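Local coordinates for foldase protein PrsA 2 (Bacillus anthracis, PDB 6VJ4) that catalyses the cis-trans isomerisation of peptidyl-proline bonds, helps secreted proteins fold outside the cell and is important for secretion of the protective antigen, at residues K107-A112 and Y158-A163; T170-L175 and H191-T196. All blocks are in the same frame, centred on the assembly; numbering follows the deposited sequence.

Overall arrangement
Both contacts lie in the PpiC-type (parvulin) isomerase domain. From the N terminus, the chain leaves helix 99-104 and enters strand 110-117 through 107-112. It then passes through several helices and returns along strand 155-159. Interaction 1 closes this first loop by pairing an outer strand of the antiparallel sheet with its neighbour. After a turn at 160-163 the chain enters helix 166-174. Interaction 2 closes a shorter loop, laying residues 170-175 on strand 189-198. The two loops follow in series and neither nests in the other. They meet because strands 110-117 and 189-198 are sheet neighbours, and because Tyr173 OH bonds to Pro108 O.

Interaction 1. Residues K107-A112 and Y158-A163; sequences KPEIKA and YFHSGA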
# COMPACT_ATOMS: atom_id res chain seq x y z
N LYS A 107 23.87 15.74 27.00
CA LYS A 107 24.69 15.03 28.00
C LYS A 107 26.15 15.36 27.77
O LYS A 107 26.57 15.64 26.65
CB LYS A 107 24.52 13.53 27.89
CG LYS A 107 23.10 13.01 27.99
CD LYS A 107 23.06 11.50 27.97
CE LYS A 107 21.64 10.98 27.84
NZ LYS A 107 21.60 9.50 27.78
N PRO A 108 26.98 15.30 28.82
CA PRO A 108 28.40 15.54 28.65
C PRO A 108 29.05 14.45 27.79
O PRO A 108 28.58 13.32 27.79
CB PRO A 108 28.99 15.44 30.06
CG PRO A 108 27.92 14.77 30.90
CD PRO A 108 26.59 14.94 30.19
N GLU A 109 30.05 14.86 27.01
CA GLU A 109 30.90 13.89 26.28
C GLU A 109 31.58 13.04 27.36
O GLU A 109 32.01 13.61 28.38
CB GLU A 109 31.84 14.71 25.41
CG GLU A 109 32.56 13.98 24.32
CD GLU A 109 33.43 14.86 23.43
OE1 GLU A 109 33.39 16.09 23.58
OE2 GLU A 109 34.14 14.30 22.59
N ILE A 110 31.63 11.73 27.15
CA ILE A 110 32.28 10.83 28.15
C ILE A 110 33.32 9.96 27.47
O ILE A 110 33.25 9.73 26.25
CB ILE A 110 31.27 9.94 28.89
CG1 ILE A 110 30.35 9.18 27.93
CG2 ILE A 110 30.46 10.76 29.89
CD1 ILE A 110 29.56 8.05 28.60
N LYS A 111 34.28 9.52 28.27
CA LYS A 111 35.28 8.57 27.78
C LYS A 111 35.07 7.29 28.58
O LYS A 111 34.83 7.36 29.79
CB LYS A 111 36.70 9.10 27.95
CG LYS A 111 37.77 8.17 27.43
CD LYS A 111 39.14 8.78 27.43
CE LYS A 111 39.63 9.14 28.81
NZ LYS A 111 41.09 9.46 28.76
N ALA A 112 35.11 6.17 27.88
CA ALA A 112 34.95 4.89 28.57
C ALA A 112 35.80 3.83 27.89
O ALA A 112 36.18 3.98 26.70
CB ALA A 112 33.50 4.44 28.53
N TYR A 158 36.71 9.65 23.84
CA TYR A 158 35.51 10.46 24.15
C TYR A 158 34.47 10.31 23.05
O TYR A 158 34.83 10.33 21.84
CB TYR A 158 35.90 11.93 24.33
CG TYR A 158 36.42 12.23 25.71
CD1 TYR A 158 35.54 12.45 26.75
CD2 TYR A 158 37.78 12.24 25.98
CE1 TYR A 158 35.99 12.68 28.04
CE2 TYR A 158 38.25 12.50 27.26
CZ TYR A 158 37.35 12.73 28.29
OH TYR A 158 37.78 12.90 29.56
N PHE A 159 33.21 10.21 23.45
CA PHE A 159 32.08 10.12 22.50
C PHE A 159 30.88 10.86 23.08
O PHE A 159 30.78 11.03 24.30
CB PHE A 159 31.75 8.67 22.17
CG PHE A 159 31.44 7.82 23.37
CD1 PHE A 159 32.46 7.15 24.04
CD2 PHE A 159 30.15 7.69 23.84
CE1 PHE A 159 32.19 6.37 25.15
CE2 PHE A 159 29.88 6.91 24.96
CZ PHE A 159 30.90 6.25 25.61
N HIS A 160 30.01 11.32 22.19
CA HIS A 160 28.78 12.02 22.62
C HIS A 160 27.59 11.07 22.71
O HIS A 160 27.61 9.98 22.14
CB HIS A 160 28.47 13.17 21.65
CG HIS A 160 29.39 14.35 21.74
ND1 HIS A 160 29.10 15.45 22.53
CD2 HIS A 160 30.56 14.63 21.12
CE1 HIS A 160 30.06 16.35 22.40
NE2 HIS A 160 30.97 15.86 21.55
N SER A 161 26.54 11.55 23.36
CA SER A 161 25.26 10.83 23.43
C SER A 161 24.82 10.50 21.99
O SER A 161 24.91 11.40 21.11
CB SER A 161 24.24 11.70 24.13
OG SER A 161 22.97 11.06 24.18
N GLY A 162 24.35 9.29 21.75
CA GLY A 162 23.91 8.86 20.42
C GLY A 162 24.99 8.10 19.66
O GLY A 162 24.64 7.44 18.66
N ALA A 163 26.23 8.10 20.16
CA ALA A 163 27.34 7.42 19.44
C ALA A 163 27.31 5.90 19.62
O ALA A 163 27.70 5.16 18.71
CB ALA A 163 28.67 7.95 19.92
O HOH W 1 27.04 14.12 24.45
O HOH W 2 40.41 12.54 29.92
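Ile110 and Phe159 form an antiparallel hydrogen-bonded pair. Phe159 N gives a bond of 2.8 Å to Ile110 O, and Ile110 N returns one of 3.1 Å to Phe159 O. Their side chains share one face of the sheet. There Ile110 CG1 lies over the phenyl face, and Ile110 CD1 reaches Phe159 CZ at 3.7 Å. On the other face Lys111 CB sits over the centre of the Tyr158 ring, 3.5 Å from its centroid. Lys111 CG stands anti to the backbone N (chi1 -178°), and the chain runs on alongside the ring. A water bonds Tyr158 OH and, weakly, Lys111 NZ. In one of its two conformers, His160 lies under Glu109 CG in a CH-pi contact, with the carboxylate stacked 26° from the ring plane. Glu109 OE1 has a long, weak ion pair with Lys199, which also makes a cation-pi contact with Tyr158. A second water joins Lys107 O and Ser161 N, and His160 ND1 in this conformer, beyond the Ile110-Phe159 pair. Farther out, Glu169 takes a salt bridge from Lys107 NZ and a hydrogen bond with Ser161 OG. Helix 166-174 packs on Ile110 and Phe159, and strand 189-198 continues the sheet beyond Lys111.

Interaction 2. Residues T170-L175 and H191-T196; sequences TAAYKL and HIIKLT
Leu175 turns its side chain onto strand 191-196 and packs against both Ile193 and Leu195. Its CD1 branch does most of the touching. That methyl lies 3.8 Å from Ile193 CG2 and 3.7 Å from the backbone Ile193 O. Leu175 CB meets Leu195 CB at 3.8 Å. Leu195 answers with its own branches. With chi1 at -178° and chi2 at 69°, its chain passes Leu175 CB and brings CD2 to 3.4 Å from Leu175 O, while CD1 reaches more distantly toward Ala172 O. This is the tightly packed part of the contact.

Toward the start of the segment the packing thins. Ala171 CB meets the tip of Ile193, CD1, at 3.9 Å. Ala172 CB is farther off, 4.3 Å from Ile193 CG2. Ile193 thus spreads its two branches, CD1 to Ala171 and CG2 to Leu175 and Ala172. The axes of helix 170-174 and strand 191-196 approach to 8.3 Å and cross at -42°. The outer side of the helix carries the exposed Thr170 and Lys174. Lys194 points away from the helix, and its amine makes a salt bridge with Glu137.

Around the contact, Ile110 of strand 110-117 touches Ala172 and Leu195, and Val184 touches Ala171 and Ile193. The helix therefore covers one face of the antiparallel sheet, as expected for a parvulin-type domain. The two segments share no hydrogen bond or salt bridge. Their union rests on apolar side chains, four of the six touching residues being buried, so shape and the exclusion of water probably hold the helix on the sheet.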
# COMPACT_ATOMS: atom_id res chain seq x y z
N THR A 170 23.11 3.97 28.25
CA THR A 170 22.33 4.06 29.50
C THR A 170 23.21 3.60 30.67
O THR A 170 23.25 4.29 31.72
CB THR A 170 21.03 3.26 29.41
OG1 THR A 170 20.23 3.93 28.43
CG2 THR A 170 20.30 3.19 30.73
N ALA A 171 23.92 2.49 30.47
CA ALA A 171 24.78 1.97 31.55
C ALA A 171 25.97 2.89 31.80
O ALA A 171 26.30 3.14 32.99
CB ALA A 171 25.24 0.58 31.18
N ALA A 172 26.63 3.36 30.74
CA ALA A 172 27.85 4.17 30.87
C ALA A 172 27.57 5.45 31.65
O ALA A 172 28.39 5.82 32.51
CB ALA A 172 28.40 4.47 29.49
N TYR A 173 26.45 6.09 31.38
CA TYR A 173 26.17 7.39 32.04
C TYR A 173 25.77 7.20 33.50
O TYR A 173 25.75 8.22 34.25
CB TYR A 173 25.13 8.18 31.24
CG TYR A 173 25.70 8.94 30.07
CD1 TYR A 173 26.36 10.13 30.28
CD2 TYR A 173 25.57 8.49 28.77
CE1 TYR A 173 26.85 10.89 29.24
CE2 TYR A 173 26.11 9.21 27.71
CZ TYR A 173 26.71 10.43 27.94
OH TYR A 173 27.22 11.15 26.90
N LYS A 174 25.42 5.97 33.91
CA LYS A 174 25.09 5.74 35.33
C LYS A 174 26.36 5.57 36.16
O LYS A 174 26.28 5.64 37.40
CB LYS A 174 24.18 4.52 35.46
CG LYS A 174 22.73 4.77 35.09
CD LYS A 174 21.78 3.69 35.59
CE LYS A 174 20.33 4.10 35.52
NZ LYS A 174 19.84 4.21 34.13
N LEU A 175 27.49 5.26 35.52
CA LEU A 175 28.75 5.01 36.26
C LEU A 175 29.37 6.29 36.81
O LEU A 175 29.11 7.39 36.26
CB LEU A 175 29.76 4.33 35.34
CG LEU A 175 29.37 2.95 34.83
CD1 LEU A 175 30.34 2.51 33.75
CD2 LEU A 175 29.29 1.96 35.97
N HIS A 191 28.70 -6.32 27.66
CA HIS A 191 29.81 -5.38 27.86
C HIS A 191 30.13 -5.23 29.33
O HIS A 191 29.20 -5.24 30.16
CB HIS A 191 29.47 -3.95 27.39
CG HIS A 191 28.98 -3.83 26.00
ND1 HIS A 191 29.80 -3.39 24.97
CD2 HIS A 191 27.78 -4.07 25.45
CE1 HIS A 191 29.13 -3.37 23.85
NE2 HIS A 191 27.88 -3.79 24.11
N ILE A 192 31.42 -5.19 29.63
CA ILE A 192 31.87 -4.70 30.95
C ILE A 192 32.41 -3.31 30.64
O ILE A 192 33.32 -3.19 29.79
CB ILE A 192 32.89 -5.62 31.61
CG1 ILE A 192 32.29 -7.00 31.88
CG2 ILE A 192 33.40 -4.98 32.88
CD1 ILE A 192 31.11 -6.99 32.83
N ILE A 193 31.85 -2.29 31.29
CA ILE A 193 32.17 -0.88 30.95
C ILE A 193 32.88 -0.20 32.12
O ILE A 193 32.48 -0.45 33.31
CB ILE A 193 30.87 -0.12 30.60
CG1 ILE A 193 30.02 -0.84 29.56
CG2 ILE A 193 31.19 1.32 30.20
CD1 ILE A 193 28.63 -0.22 29.35
N LYS A 194 33.89 0.58 31.81
CA LYS A 194 34.58 1.40 32.83
C LYS A 194 34.51 2.86 32.38
O LYS A 194 34.97 3.16 31.29
CB LYS A 194 36.03 0.95 33.01
CG LYS A 194 36.77 1.74 34.06
CD LYS A 194 38.17 1.27 34.36
CE LYS A 194 39.08 1.28 33.15
NZ LYS A 194 40.50 1.07 33.53
N LEU A 195 33.93 3.73 33.21
CA LEU A 195 33.91 5.15 32.83
C LEU A 195 35.26 5.78 33.18
O LEU A 195 35.69 5.62 34.31
CB LEU A 195 32.78 5.86 33.58
CG LEU A 195 32.64 7.34 33.22
CD1 LEU A 195 32.15 7.54 31.80
CD2 LEU A 195 31.72 8.01 34.21
N THR A 196 35.87 6.52 32.25
CA THR A 196 37.23 7.03 32.55
C THR A 196 37.33 8.54 32.40
O THR A 196 38.37 9.08 32.78
CB THR A 196 38.27 6.35 31.66
OG1 THR A 196 37.90 6.53 30.30
CG2 THR A 196 38.35 4.86 31.91